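Local coordinates for plasmin and fibronectin-binding protein A (Streptococcus pneumoniae, PDB 4MR0) that acts as a fibronectin-dependent surface adhesin and invasin, binding human fibronectin, plasmin, plasminogen and serum albumin, at residues G383-L388 and N428-I433; L412-S417 and A447-K452; D490-S495 and E509-K514; L367-D372 and K390-D395; V517-F522 and V563-S568. All blocks are in the same frame, centred on the assembly; numbering follows the deposited sequence.

Contact 1: G383-L388 and N428-I433; sequences GFTDVL and NKQVVI
Residues 383-388 and 428-433 run side by side in the same direction, 5° apart, with Thr385 facing Lys429, Val387 facing Val431 and Leu388 facing Val432 in parallel register. The regular part of the pairing rests on Val387, whose N donates to Gln430 O at 2.8 Å and whose O accepts from Val432 N. Nearer the start, Asp386 N binds Lys429 O at 3.1 Å, while the bond from Lys429 N to Phe384 O is weak. Both segments turn a corner here, at Asp386 and at Gln430, each with positive phi and psi; the bends lie one on the other, Asp386 CA 4.6 Å from Gln430 CA.

Before the corner, Asn428 sends OD1 across to Phe384 N, 3.0 Å away in a nearly straight bond (170°); its CG is anti to its own carbonyl carbon (chi1 -64°), which swings the amide over residues 383-384. Its ND2 is held by Phe381 O, so both ends of the amide are fixed. A water bridges Gly383 N and Asn428 N. On the outer face Thr385 CG2 touches Gln430 OE1 at 3.6 Å, the two side chains crossing at a slant. Leu388 and Val432 lie alongside each other, pointing the same way, with Leu388 CD1 3.6 Å from Val432 CG1. Val387 and Val431 point to the other face, with Ile464 next to Val431. The nearest side-chain atom of Asp386 is about 3 Å from a bound calcium ion. Matching corners on successive coils, stacked in parallel, are the mark of the right-handed parallel beta-helix of the pectate lyase-like superfamily.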
# COMPACT_ATOMS: atom_id res chain seq x y z
N GLY A 383 9.67 0.84 -7.83
CA GLY A 383 9.23 0.52 -9.18
C GLY A 383 7.90 1.10 -9.64
O GLY A 383 7.16 0.43 -10.36
N PHE A 384 7.57 2.32 -9.21
CA PHE A 384 6.34 2.98 -9.65
C PHE A 384 6.73 4.21 -10.47
O PHE A 384 7.80 4.78 -10.25
CB PHE A 384 5.50 3.48 -8.46
CG PHE A 384 4.64 2.42 -7.81
CD1 PHE A 384 4.69 1.09 -8.21
CD2 PHE A 384 3.80 2.77 -6.75
CE1 PHE A 384 3.92 0.11 -7.57
CE2 PHE A 384 3.03 1.80 -6.10
CZ PHE A 384 3.09 0.47 -6.51
N THR A 385 5.87 4.61 -11.39
CA THR A 385 6.13 5.80 -12.20
C THR A 385 4.86 6.63 -12.24
O THR A 385 3.77 6.11 -12.50
CB THR A 385 6.55 5.43 -13.63
OG1 THR A 385 7.68 4.53 -13.58
CG2 THR A 385 6.95 6.68 -14.41
N ASP A 386 4.99 7.93 -11.96
CA ASP A 386 3.84 8.84 -11.94
C ASP A 386 2.89 8.43 -10.82
O ASP A 386 1.85 7.81 -11.05
CB ASP A 386 3.12 8.84 -13.30
CG ASP A 386 1.94 9.81 -13.33
OD1 ASP A 386 1.85 10.68 -12.43
OD2 ASP A 386 1.10 9.69 -14.25
N VAL A 387 3.27 8.80 -9.61
CA VAL A 387 2.50 8.49 -8.42
C VAL A 387 2.05 9.77 -7.75
O VAL A 387 2.79 10.76 -7.74
CB VAL A 387 3.35 7.70 -7.40
CG1 VAL A 387 2.52 7.36 -6.18
CG2 VAL A 387 3.91 6.45 -8.05
N LEU A 388 0.85 9.76 -7.20
CA LEU A 388 0.32 10.92 -6.50
C LEU A 388 -0.24 10.46 -5.16
O LEU A 388 -1.21 9.71 -5.10
CB LEU A 388 -0.78 11.61 -7.32
CG LEU A 388 -1.46 12.80 -6.62
CD1 LEU A 388 -0.41 13.86 -6.27
CD2 LEU A 388 -2.55 13.39 -7.51
N ASN A 428 11.87 4.43 -8.91
CA ASN A 428 10.81 5.44 -8.79
C ASN A 428 11.09 6.78 -9.46
O ASN A 428 12.13 7.39 -9.25
CB ASN A 428 10.50 5.71 -7.31
CG ASN A 428 9.95 4.49 -6.59
OD1 ASN A 428 9.14 3.74 -7.13
ND2 ASN A 428 10.37 4.31 -5.34
N LYS A 429 10.13 7.25 -10.26
CA LYS A 429 10.24 8.55 -10.92
C LYS A 429 8.86 9.21 -10.96
O LYS A 429 7.84 8.52 -10.99
CB LYS A 429 10.76 8.40 -12.36
CG LYS A 429 12.19 7.89 -12.46
CD LYS A 429 12.59 7.68 -13.91
CE LYS A 429 13.90 6.91 -14.00
NZ LYS A 429 13.76 5.58 -13.34
N GLN A 430 8.85 10.53 -10.95
CA GLN A 430 7.59 11.27 -11.00
C GLN A 430 6.70 10.91 -9.82
O GLN A 430 5.60 10.39 -9.98
CB GLN A 430 6.86 10.98 -12.31
CG GLN A 430 7.63 11.42 -13.55
CD GLN A 430 7.02 10.90 -14.84
OE1 GLN A 430 7.60 10.03 -15.50
NE2 GLN A 430 5.86 11.42 -15.20
N VAL A 431 7.20 11.18 -8.62
CA VAL A 431 6.44 10.90 -7.41
C VAL A 431 6.09 12.23 -6.76
O VAL A 431 6.97 13.06 -6.51
CB VAL A 431 7.25 10.05 -6.40
CG1 VAL A 431 6.43 9.86 -5.13
CG2 VAL A 431 7.60 8.70 -7.01
N VAL A 432 4.80 12.42 -6.49
CA VAL A 432 4.34 13.63 -5.85
C VAL A 432 3.70 13.26 -4.52
O VAL A 432 2.79 12.43 -4.46
CB VAL A 432 3.31 14.38 -6.74
CG1 VAL A 432 2.76 15.61 -6.00
CG2 VAL A 432 3.96 14.81 -8.04
N ILE A 433 4.21 13.87 -3.45
CA ILE A 433 3.72 13.65 -2.10
C ILE A 433 3.27 15.04 -1.67
O ILE A 433 4.09 15.89 -1.31
CB ILE A 433 4.86 13.15 -1.19
CG1 ILE A 433 5.39 11.82 -1.75
CG2 ILE A 433 4.37 12.96 0.23
CD1 ILE A 433 6.70 11.38 -1.12
O HOH W 1 12.37 2.37 -7.06

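Contact 2: L412-S417 and A447-K452; sequences LVNAYS and AIRVAK
This is a buried parallel strand pairing on one face of the beta-helix, joining strand 410-415 to strand 445-451 one coil further on. The segments run 1° apart. Val413 N donates to Ala447 O and Val413 O receives Arg449 N; Ala415 bonds to Arg449 O through its N and to Ala451 N through its O, the last at 2.9 Å.

One face of the pairing is polar. Asn414 and Arg449 lie side by side, and Arg449 NH1 gives a hydrogen bond to Asn414 OD1 at 3.0 Å. The oxygen sits at the edge of the guanidinium, in its plane, whereas the amide stands almost upright to that plane, at 81°. Arg449 gets there with CG anti to the backbone N (chi1 177°) and an extended chain, which runs its CD past the same oxygen. Ala451 CB packs on one guanidinium face, and salt bridges to Asp453 and Glu484 fix the group. Beyond the regular pairing, Ser417 OG donates to Ala451 O at 3.0 Å, in the carbonyl plane on a lone pair; a water joins that oxygen to Ala415 O.

The other face is apolar, with Ala415 CB 4.3 Å from Val450 CG2. It looks into the interior of the helix, where Val413 meets Ile433 of strand 431-440 and Ile448 and Val450 meet strand 462-473; within the sheet, strand 377-381 borders 410-415 and strand 483-486 borders 445-451.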
# COMPACT_ATOMS: atom_id res chain seq x y z
N LEU A 412 6.24 6.43 7.34
CA LEU A 412 4.87 6.50 6.84
C LEU A 412 4.73 6.52 5.32
O LEU A 412 3.85 5.87 4.76
CB LEU A 412 4.15 7.66 7.52
CG LEU A 412 4.18 7.44 9.05
CD1 LEU A 412 3.36 8.49 9.77
CD2 LEU A 412 3.67 6.05 9.38
N VAL A 413 5.58 7.28 4.65
CA VAL A 413 5.60 7.29 3.20
C VAL A 413 7.04 6.89 2.92
O VAL A 413 7.97 7.55 3.39
CB VAL A 413 5.31 8.67 2.59
CG1 VAL A 413 5.58 8.63 1.10
CG2 VAL A 413 3.86 9.05 2.83
N ASN A 414 7.24 5.81 2.17
CA ASN A 414 8.59 5.34 1.90
C ASN A 414 8.75 4.86 0.46
O ASN A 414 8.45 3.71 0.16
CB ASN A 414 8.92 4.21 2.88
CG ASN A 414 10.36 3.75 2.79
OD1 ASN A 414 11.14 4.24 1.98
ND2 ASN A 414 10.73 2.80 3.65
N ALA A 415 9.19 5.76 -0.42
CA ALA A 415 9.42 5.40 -1.82
C ALA A 415 10.90 5.05 -1.88
O ALA A 415 11.74 5.94 -1.91
CB ALA A 415 9.13 6.58 -2.74
N TYR A 416 11.19 3.75 -1.90
CA TYR A 416 12.57 3.29 -1.90
C TYR A 416 12.98 2.57 -3.18
O TYR A 416 12.19 2.44 -4.11
CB TYR A 416 12.81 2.38 -0.70
CG TYR A 416 12.21 0.99 -0.84
CD1 TYR A 416 10.83 0.79 -0.77
CD2 TYR A 416 13.04 -0.11 -1.07
CE1 TYR A 416 10.29 -0.50 -0.94
CE2 TYR A 416 12.51 -1.39 -1.24
CZ TYR A 416 11.14 -1.58 -1.17
OH TYR A 416 10.64 -2.85 -1.31
N SER A 417 14.22 2.10 -3.21
CA SER A 417 14.75 1.40 -4.37
C SER A 417 15.01 -0.07 -4.06
O SER A 417 15.60 -0.40 -3.03
CB SER A 417 16.04 2.07 -4.84
OG SER A 417 15.81 3.42 -5.21
N ALA A 447 8.26 10.53 8.93
CA ALA A 447 7.06 10.86 8.17
C ALA A 447 7.20 10.51 6.69
O ALA A 447 6.44 9.71 6.14
CB ALA A 447 6.74 12.34 8.31
N ILE A 448 8.20 11.11 6.05
CA ILE A 448 8.44 10.92 4.63
C ILE A 448 9.85 10.52 4.28
O ILE A 448 10.82 11.08 4.81
CB ILE A 448 8.13 12.22 3.86
CG1 ILE A 448 6.68 12.64 4.10
CG2 ILE A 448 8.40 12.03 2.38
CD1 ILE A 448 6.35 14.03 3.57
N ARG A 449 9.97 9.57 3.36
CA ARG A 449 11.26 9.10 2.90
C ARG A 449 11.21 8.74 1.41
O ARG A 449 10.30 8.04 0.97
CB ARG A 449 11.68 7.86 3.70
CG ARG A 449 12.97 7.23 3.26
CD ARG A 449 13.36 6.09 4.19
NE ARG A 449 14.72 5.61 3.92
CZ ARG A 449 15.04 4.76 2.95
NH1 ARG A 449 14.10 4.28 2.14
NH2 ARG A 449 16.30 4.40 2.79
N VAL A 450 12.17 9.25 0.65
CA VAL A 450 12.28 8.97 -0.78
C VAL A 450 13.76 8.70 -0.97
O VAL A 450 14.59 9.58 -0.68
CB VAL A 450 11.87 10.16 -1.66
CG1 VAL A 450 12.13 9.84 -3.13
CG2 VAL A 450 10.40 10.47 -1.47
N ALA A 451 14.11 7.52 -1.44
CA ALA A 451 15.53 7.25 -1.57
C ALA A 451 16.00 6.17 -2.52
O ALA A 451 15.23 5.32 -2.97
CB ALA A 451 16.08 6.93 -0.18
N LYS A 452 17.28 6.26 -2.84
CA LYS A 452 17.96 5.24 -3.62
C LYS A 452 18.90 4.85 -2.49
O LYS A 452 19.99 5.40 -2.34
CB LYS A 452 18.75 5.81 -4.80
CG LYS A 452 19.29 4.67 -5.66
CD LYS A 452 20.00 5.12 -6.91
CE LYS A 452 21.33 5.77 -6.59
NZ LYS A 452 22.12 5.94 -7.84
O HOH W 2 12.69 6.07 -4.40

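Contact 3: D490-S495 and E509-K514; sequences DNLVVS and EDSKGK
Asp490 reaches across to the loop with its carboxylate: OD1 accepts Lys514 N at 2.8 Å, in a bond of 159° that meets the oxygen nearly along its C-O axis. The same oxygen takes Asn491 N, at 2.8 Å and from above the carboxylate plane. These two donors approach from opposite faces, so one oxygen ties the start of the strand to the end of the loop. The second link is purely backbone, Leu492 N to Lys514 O at 2.8 Å. Lys514 is thus gripped through both its N and its O.

Around these bonds the side chains touch only lightly. CG of Asp490 is anti to its backbone N (chi1 -162°), which turns the carboxylate towards Gly513, whose CA lies 3.6 Å from Asp490 OD1. The aliphatic part of Lys514 slants past both Asp490 and Asn491, its CD 3.9 Å from Asn491 OD1. Further along, Leu492 CD2 comes within 4.3 Å of Ser511 OG, a hydroxyl that is itself bonded to Val488 N.

Farther out, Tyr560 OH binds Gly513 O and holds the loop from the C-terminal side. The loop is the corner between strand 506-509 and strand 515-523, its residues 511-514 following the fifth PbH1 repeat. Strand 490-500 has strand 462-473 on its other flank, while Leu492 packs on Leu485 of strand 483-486 and Ile508 of strand 506-509.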
# COMPACT_ATOMS: atom_id res chain seq x y z
N ASP A 490 17.66 14.00 -9.91
CA ASP A 490 17.30 15.21 -10.62
C ASP A 490 15.87 15.62 -10.33
O ASP A 490 15.03 14.79 -9.94
CB ASP A 490 17.48 14.97 -12.13
CG ASP A 490 17.56 16.26 -12.93
OD1 ASP A 490 17.62 17.36 -12.34
OD2 ASP A 490 17.58 16.16 -14.18
N ASN A 491 15.60 16.91 -10.51
CA ASN A 491 14.28 17.48 -10.29
C ASN A 491 13.63 17.15 -8.96
O ASN A 491 12.57 16.52 -8.90
CB ASN A 491 13.35 17.08 -11.45
CG ASN A 491 13.75 17.73 -12.76
OD1 ASN A 491 13.88 18.96 -12.83
ND2 ASN A 491 13.94 16.93 -13.80
N LEU A 492 14.28 17.58 -7.88
CA LEU A 492 13.75 17.38 -6.54
C LEU A 492 13.16 18.71 -6.07
O LEU A 492 13.83 19.74 -6.15
CB LEU A 492 14.86 16.96 -5.57
CG LEU A 492 14.47 16.96 -4.08
CD1 LEU A 492 13.43 15.89 -3.82
CD2 LEU A 492 15.70 16.72 -3.21
N VAL A 493 11.92 18.68 -5.61
CA VAL A 493 11.25 19.88 -5.10
C VAL A 493 10.68 19.60 -3.72
O VAL A 493 9.86 18.69 -3.54
CB VAL A 493 10.08 20.32 -6.03
CG1 VAL A 493 9.30 21.47 -5.37
CG2 VAL A 493 10.62 20.76 -7.38
N VAL A 494 11.13 20.36 -2.73
CA VAL A 494 10.65 20.22 -1.36
C VAL A 494 10.25 21.63 -0.95
O VAL A 494 11.11 22.45 -0.61
CB VAL A 494 11.77 19.70 -0.42
CG1 VAL A 494 11.20 19.37 0.95
CG2 VAL A 494 12.43 18.47 -1.04
N SER A 495 8.95 21.92 -1.00
CA SER A 495 8.51 23.27 -0.69
C SER A 495 7.20 23.42 0.05
O SER A 495 6.31 22.57 -0.03
CB SER A 495 8.41 24.07 -1.99
OG SER A 495 9.63 24.02 -2.71
N GLU A 509 20.32 14.39 1.18
CA GLU A 509 21.65 13.80 1.13
C GLU A 509 22.03 13.16 -0.19
O GLU A 509 21.30 12.32 -0.72
CB GLU A 509 21.75 12.76 2.24
CG GLU A 509 23.08 12.04 2.33
CD GLU A 509 23.11 11.02 3.46
OE1 GLU A 509 22.23 11.09 4.35
OE2 GLU A 509 24.01 10.15 3.45
N ASP A 510 23.19 13.55 -0.71
CA ASP A 510 23.72 12.99 -1.95
C ASP A 510 22.85 13.14 -3.19
O ASP A 510 22.94 12.33 -4.12
CB ASP A 510 24.04 11.51 -1.76
CG ASP A 510 25.33 11.28 -1.01
OD1 ASP A 510 26.40 11.51 -1.61
OD2 ASP A 510 25.27 10.89 0.18
N SER A 511 22.01 14.16 -3.22
CA SER A 511 21.14 14.38 -4.37
C SER A 511 21.86 15.22 -5.42
O SER A 511 22.69 16.06 -5.09
CB SER A 511 19.84 15.05 -3.92
OG SER A 511 19.14 14.20 -3.02
N LYS A 512 21.54 14.97 -6.69
CA LYS A 512 22.18 15.68 -7.79
C LYS A 512 21.16 16.35 -8.70
O LYS A 512 19.95 16.26 -8.48
CB LYS A 512 23.04 14.69 -8.60
CG LYS A 512 24.15 14.04 -7.78
CD LYS A 512 24.48 12.61 -8.21
CE LYS A 512 25.41 12.55 -9.43
NZ LYS A 512 25.84 11.15 -9.69
N GLY A 513 21.65 17.04 -9.73
CA GLY A 513 20.76 17.71 -10.65
C GLY A 513 20.00 18.86 -10.02
O GLY A 513 20.44 19.44 -9.02
N LYS A 514 18.85 19.18 -10.59
CA LYS A 514 18.03 20.29 -10.11
C LYS A 514 17.35 20.05 -8.77
O LYS A 514 16.58 19.10 -8.59
CB LYS A 514 16.98 20.66 -11.16
CG LYS A 514 16.21 21.92 -10.81
CD LYS A 514 15.41 22.44 -11.99
CE LYS A 514 14.80 23.78 -11.67
NZ LYS A 514 15.84 24.76 -11.22

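Contact 4: L367-D372 and K390-D395; sequences LNNHFD and KGNRFD
The tight part lies where Phe371 and Phe394 point the same way into the interior. Phe371 CD2 sits 3.4 Å from Phe394 CE2, over one face of the Phe394 ring but towards its rim; the ring planes are 40° apart, an oblique meeting. Further along the core, Phe394 stacks on Phe438 and Phe371 meets Phe336, so the pair belongs to a row of phenylalanines running through successive coils. Phe371 N to Arg393 O and Asp395 N to Phe371 O hold the strands in parallel register.

Such rows of like residues, together with stacked asparagines at the turns, are characteristic of parallel beta-helices. Here Asn392 OD1 accepts Asn369 N at 2.8 Å, and its ND2 binds Ile366 O, which fixes the amide between coils.

Charge gathers on the other face, where Arg393 is exposed but Asp395 buried. The guanidinium of Arg393 lies flat on the His370 ring, planes 26° apart, with Arg393 CD over the ring face. An extended Arg393 chain, CG anti to N (chi1 168°), keeps it alongside the imidazole. Asp395 OD2 takes both His370 NE2 at 2.6 Å, on its anti side and tilted from the carboxylate plane, and Arg393 NE at 2.7 Å, on its syn side in a salt bridge. The loose end is the exposed bend, where Asn368 ND2 reaches Gly391 O at 3.2 Å from above the carbonyl plane and Leu367 CD2 only grazes Lys390 CB at 4.1 Å.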
# COMPACT_ATOMS: atom_id res chain seq x y z
N LEU A 367 -5.39 8.80 -2.66
CA LEU A 367 -6.06 10.01 -2.23
C LEU A 367 -6.99 9.99 -1.02
O LEU A 367 -7.81 9.09 -0.86
CB LEU A 367 -6.86 10.56 -3.40
CG LEU A 367 -6.19 10.48 -4.78
CD1 LEU A 367 -7.23 10.80 -5.86
CD2 LEU A 367 -5.02 11.47 -4.85
N ASN A 368 -6.86 11.01 -0.20
CA ASN A 368 -7.73 11.19 0.95
C ASN A 368 -8.02 9.93 1.78
O ASN A 368 -9.18 9.68 2.13
CB ASN A 368 -9.05 11.78 0.44
CG ASN A 368 -8.84 13.04 -0.39
OD1 ASN A 368 -9.60 13.33 -1.31
ND2 ASN A 368 -7.80 13.80 -0.05
N ASN A 369 -6.99 9.15 2.08
CA ASN A 369 -7.16 7.95 2.90
C ASN A 369 -6.69 8.24 4.32
O ASN A 369 -5.96 9.21 4.55
CB ASN A 369 -6.33 6.77 2.37
CG ASN A 369 -6.67 6.41 0.95
OD1 ASN A 369 -5.92 6.73 0.01
ND2 ASN A 369 -7.80 5.75 0.77
N HIS A 370 -7.10 7.40 5.27
CA HIS A 370 -6.67 7.55 6.66
C HIS A 370 -5.87 6.30 7.04
O HIS A 370 -6.42 5.21 7.15
CB HIS A 370 -7.88 7.69 7.59
CG HIS A 370 -7.51 7.90 9.03
ND1 HIS A 370 -8.46 8.08 10.02
CD2 HIS A 370 -6.31 7.98 9.64
CE1 HIS A 370 -7.85 8.25 11.18
NE2 HIS A 370 -6.54 8.20 10.98
N PHE A 371 -4.56 6.46 7.21
CA PHE A 371 -3.69 5.35 7.57
C PHE A 371 -3.50 5.46 9.08
O PHE A 371 -2.63 6.18 9.56
CB PHE A 371 -2.36 5.49 6.84
CG PHE A 371 -2.50 5.48 5.35
CD1 PHE A 371 -2.89 4.33 4.67
CD2 PHE A 371 -2.24 6.63 4.61
CE1 PHE A 371 -3.02 4.32 3.28
CE2 PHE A 371 -2.37 6.64 3.21
CZ PHE A 371 -2.76 5.48 2.55
N ASP A 372 -4.34 4.73 9.81
CA ASP A 372 -4.38 4.77 11.27
C ASP A 372 -3.43 3.86 12.05
O ASP A 372 -3.80 2.74 12.42
CB ASP A 372 -5.81 4.52 11.72
CG ASP A 372 -6.11 5.08 13.10
OD1 ASP A 372 -5.17 5.56 13.77
OD2 ASP A 372 -7.28 5.03 13.51
N LYS A 390 -1.74 12.17 -2.18
CA LYS A 390 -2.28 13.46 -1.78
C LYS A 390 -3.47 13.50 -0.83
O LYS A 390 -4.41 12.69 -0.93
CB LYS A 390 -2.63 14.23 -3.06
CG LYS A 390 -3.29 15.57 -2.86
CD LYS A 390 -3.22 16.36 -4.16
CE LYS A 390 -4.58 16.87 -4.60
NZ LYS A 390 -5.51 15.75 -4.90
N GLY A 391 -3.42 14.45 0.10
CA GLY A 391 -4.50 14.64 1.05
C GLY A 391 -4.80 13.51 2.01
O GLY A 391 -5.93 13.40 2.50
N ASN A 392 -3.81 12.67 2.28
CA ASN A 392 -3.99 11.54 3.19
C ASN A 392 -3.64 11.94 4.62
O ASN A 392 -2.93 12.92 4.85
CB ASN A 392 -3.10 10.38 2.76
CG ASN A 392 -3.42 9.88 1.37
OD1 ASN A 392 -4.38 9.15 1.16
ND2 ASN A 392 -2.61 10.30 0.39
N ARG A 393 -4.14 11.17 5.57
CA ARG A 393 -3.85 11.41 6.98
C ARG A 393 -3.10 10.18 7.52
O ARG A 393 -3.63 9.07 7.50
CB ARG A 393 -5.15 11.63 7.76
CG ARG A 393 -4.97 11.59 9.26
CD ARG A 393 -6.27 11.92 9.97
NE ARG A 393 -6.17 11.67 11.40
CZ ARG A 393 -7.16 11.90 12.26
NH1 ARG A 393 -8.32 12.39 11.83
NH2 ARG A 393 -6.99 11.64 13.55
N PHE A 394 -1.88 10.39 7.98
CA PHE A 394 -1.08 9.28 8.52
C PHE A 394 -0.92 9.48 10.02
O PHE A 394 -0.24 10.42 10.44
CB PHE A 394 0.32 9.24 7.90
CG PHE A 394 0.34 9.11 6.41
CD1 PHE A 394 -0.08 10.16 5.59
CD2 PHE A 394 0.86 7.95 5.81
CE1 PHE A 394 0.02 10.06 4.20
CE2 PHE A 394 0.96 7.84 4.43
CZ PHE A 394 0.54 8.90 3.61
N ASP A 395 -1.52 8.61 10.81
CA ASP A 395 -1.40 8.72 12.26
C ASP A 395 -0.47 7.63 12.78
O ASP A 395 -0.44 6.52 12.25
CB ASP A 395 -2.76 8.59 12.94
CG ASP A 395 -3.67 9.79 12.67
OD1 ASP A 395 -3.17 10.94 12.70
OD2 ASP A 395 -4.88 9.58 12.46
O HOH W 3 -0.05 5.21 9.87

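Contact 5: V517-F522 and V563-S568; sequences VLNNQF and VTNNLS
Leu567 turns its CG anti to its carbonyl carbon (chi1 -72°), and its CD2 branch comes 3.9 Å from Asn519 CB. Asn565 has its CG between the backbone N and the carbonyl carbon (chi1 78°), a crowded position; its CB, which points toward 517-522, meets Asn519 OD1 at 3.7 Å. The two asparagine side chains pass in opposite directions, their amide planes 77° apart. Leu567 CD2 also lies 4.1 Å from Asn520 O and 4.4 Å from Gln521 CG, so one methyl group makes most of the contact.

The contact joins the last coils of the beta-helix to the end of a C-terminal antiparallel hairpin, strands 551-556 and 559-564. No direct hydrogen bond links the segments. Asparagines at the start of the hairpin mediate instead: Asn550, just before strand 551-556, binds Asn520 O and Asn565 ND2, and Asn552 OD1 takes Asn519 N.

A water accepts from Phe522 N at 3.2 Å and donates weakly to Leu567 O. Within 563-568 the chain makes an inverse gamma turn centred on Asn566, with a weak bond from Leu567 N to Asn565 O. Residues 566-568 are poorly ordered, so the position of Leu567 is less certain than those of Asn519 and Asn565.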
# COMPACT_ATOMS: atom_id res chain seq x y z
N VAL A 517 14.25 23.95 -2.86
CA VAL A 517 13.68 23.85 -1.52
C VAL A 517 13.20 25.26 -1.19
O VAL A 517 14.01 26.13 -0.87
CB VAL A 517 14.74 23.39 -0.51
CG1 VAL A 517 14.13 23.29 0.89
CG2 VAL A 517 15.29 22.04 -0.93
N LEU A 518 11.89 25.47 -1.26
CA LEU A 518 11.35 26.81 -1.03
C LEU A 518 10.27 26.99 0.02
O LEU A 518 9.25 26.30 0.02
CB LEU A 518 10.81 27.38 -2.35
CG LEU A 518 11.75 27.40 -3.55
CD1 LEU A 518 10.96 27.73 -4.81
CD2 LEU A 518 12.87 28.41 -3.32
N ASN A 519 10.53 27.95 0.90
CA ASN A 519 9.61 28.35 1.95
C ASN A 519 8.88 27.29 2.76
O ASN A 519 7.65 27.28 2.84
CB ASN A 519 8.60 29.31 1.33
CG ASN A 519 9.28 30.41 0.53
OD1 ASN A 519 10.19 31.07 1.02
ND2 ASN A 519 8.85 30.60 -0.71
N ASN A 520 9.65 26.41 3.38
CA ASN A 520 9.07 25.40 4.25
C ASN A 520 9.00 26.10 5.60
O ASN A 520 9.69 27.10 5.81
CB ASN A 520 10.00 24.18 4.32
CG ASN A 520 10.09 23.45 2.99
OD1 ASN A 520 9.17 22.75 2.58
ND2 ASN A 520 11.22 23.62 2.30
N GLN A 521 8.15 25.62 6.50
CA GLN A 521 8.00 26.22 7.82
C GLN A 521 8.37 25.22 8.91
O GLN A 521 8.06 24.03 8.82
CB GLN A 521 6.56 26.71 8.02
CG GLN A 521 6.26 28.04 7.35
CD GLN A 521 4.77 28.36 7.32
OE1 GLN A 521 4.06 28.18 8.32
NE2 GLN A 521 4.30 28.84 6.17
N PHE A 522 9.05 25.71 9.95
CA PHE A 522 9.49 24.85 11.05
C PHE A 522 9.12 25.44 12.40
O PHE A 522 9.30 26.64 12.63
CB PHE A 522 11.01 24.65 10.97
CG PHE A 522 11.50 24.20 9.62
CD1 PHE A 522 11.53 22.85 9.30
CD2 PHE A 522 11.90 25.13 8.67
CE1 PHE A 522 11.98 22.43 8.04
CE2 PHE A 522 12.34 24.73 7.42
CZ PHE A 522 12.38 23.38 7.09
N VAL A 563 19.50 30.65 -0.13
CA VAL A 563 18.87 31.96 -0.20
C VAL A 563 18.06 32.18 1.07
O VAL A 563 17.40 31.27 1.56
CB VAL A 563 17.95 32.07 -1.43
CG1 VAL A 563 17.33 33.45 -1.50
CG2 VAL A 563 18.74 31.77 -2.70
N THR A 564 18.12 33.40 1.59
CA THR A 564 17.39 33.74 2.80
C THR A 564 15.89 33.93 2.60
O THR A 564 15.45 34.46 1.58
CB THR A 564 17.96 35.04 3.44
OG1 THR A 564 19.16 34.74 4.17
CG2 THR A 564 16.94 35.68 4.38
N ASN A 565 15.13 33.46 3.58
CA ASN A 565 13.68 33.60 3.59
C ASN A 565 13.39 33.88 5.06
O ASN A 565 13.90 33.18 5.94
CB ASN A 565 12.97 32.31 3.13
CG ASN A 565 12.92 31.23 4.20
OD1 ASN A 565 12.36 31.42 5.27
ND2 ASN A 565 13.49 30.07 3.89
N ASN A 566 12.62 34.93 5.35
CA ASN A 566 12.35 35.25 6.75
C ASN A 566 11.07 34.64 7.31
O ASN A 566 10.07 35.32 7.53
CB ASN A 566 12.36 36.76 6.96
CG ASN A 566 13.77 37.33 7.02
OD1 ASN A 566 14.36 37.68 5.99
ND2 ASN A 566 14.33 37.40 8.22
N LEU A 567 11.14 33.33 7.53
CA LEU A 567 10.05 32.54 8.08
C LEU A 567 10.67 31.75 9.22
O LEU A 567 11.41 30.79 8.98
CB LEU A 567 9.49 31.58 7.03
CG LEU A 567 8.66 32.08 5.85
CD1 LEU A 567 9.33 33.26 5.16
CD2 LEU A 567 8.47 30.93 4.87
N SER A 568 10.41 32.15 10.46
CA SER A 568 10.98 31.45 11.60
C SER A 568 9.98 31.18 12.72
O SER A 568 8.91 31.77 12.77
CB SER A 568 12.17 32.24 12.17
OG SER A 568 11.75 33.50 12.68
O HOH W 4 9.61 28.81 9.64

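In the fold
Contact 2 is the most buried, contacts 1, 3 and 4 are partly buried, and contact 5 lies at the surface. Contacts 1 and 4 share strand 387-396, one at its opening corner and the other farther along; Leu388 packs on Leu367 where they meet. Contact 2 lies on a different face of the coil and touches both: Ile433 of contact 1 reaches Val413, and so does Phe394 of contact 4. Towards the C-terminus, contacts 3 and 5 join through Ser495 with Leu518 and Val494 with Asn520. Regular parallel backbone bonding dominates contacts 1, 2 and 4; contact 3 rests on one carboxylate and one backbone bond to a loop, and contact 5 on van der Waals touches and a weak water bridge.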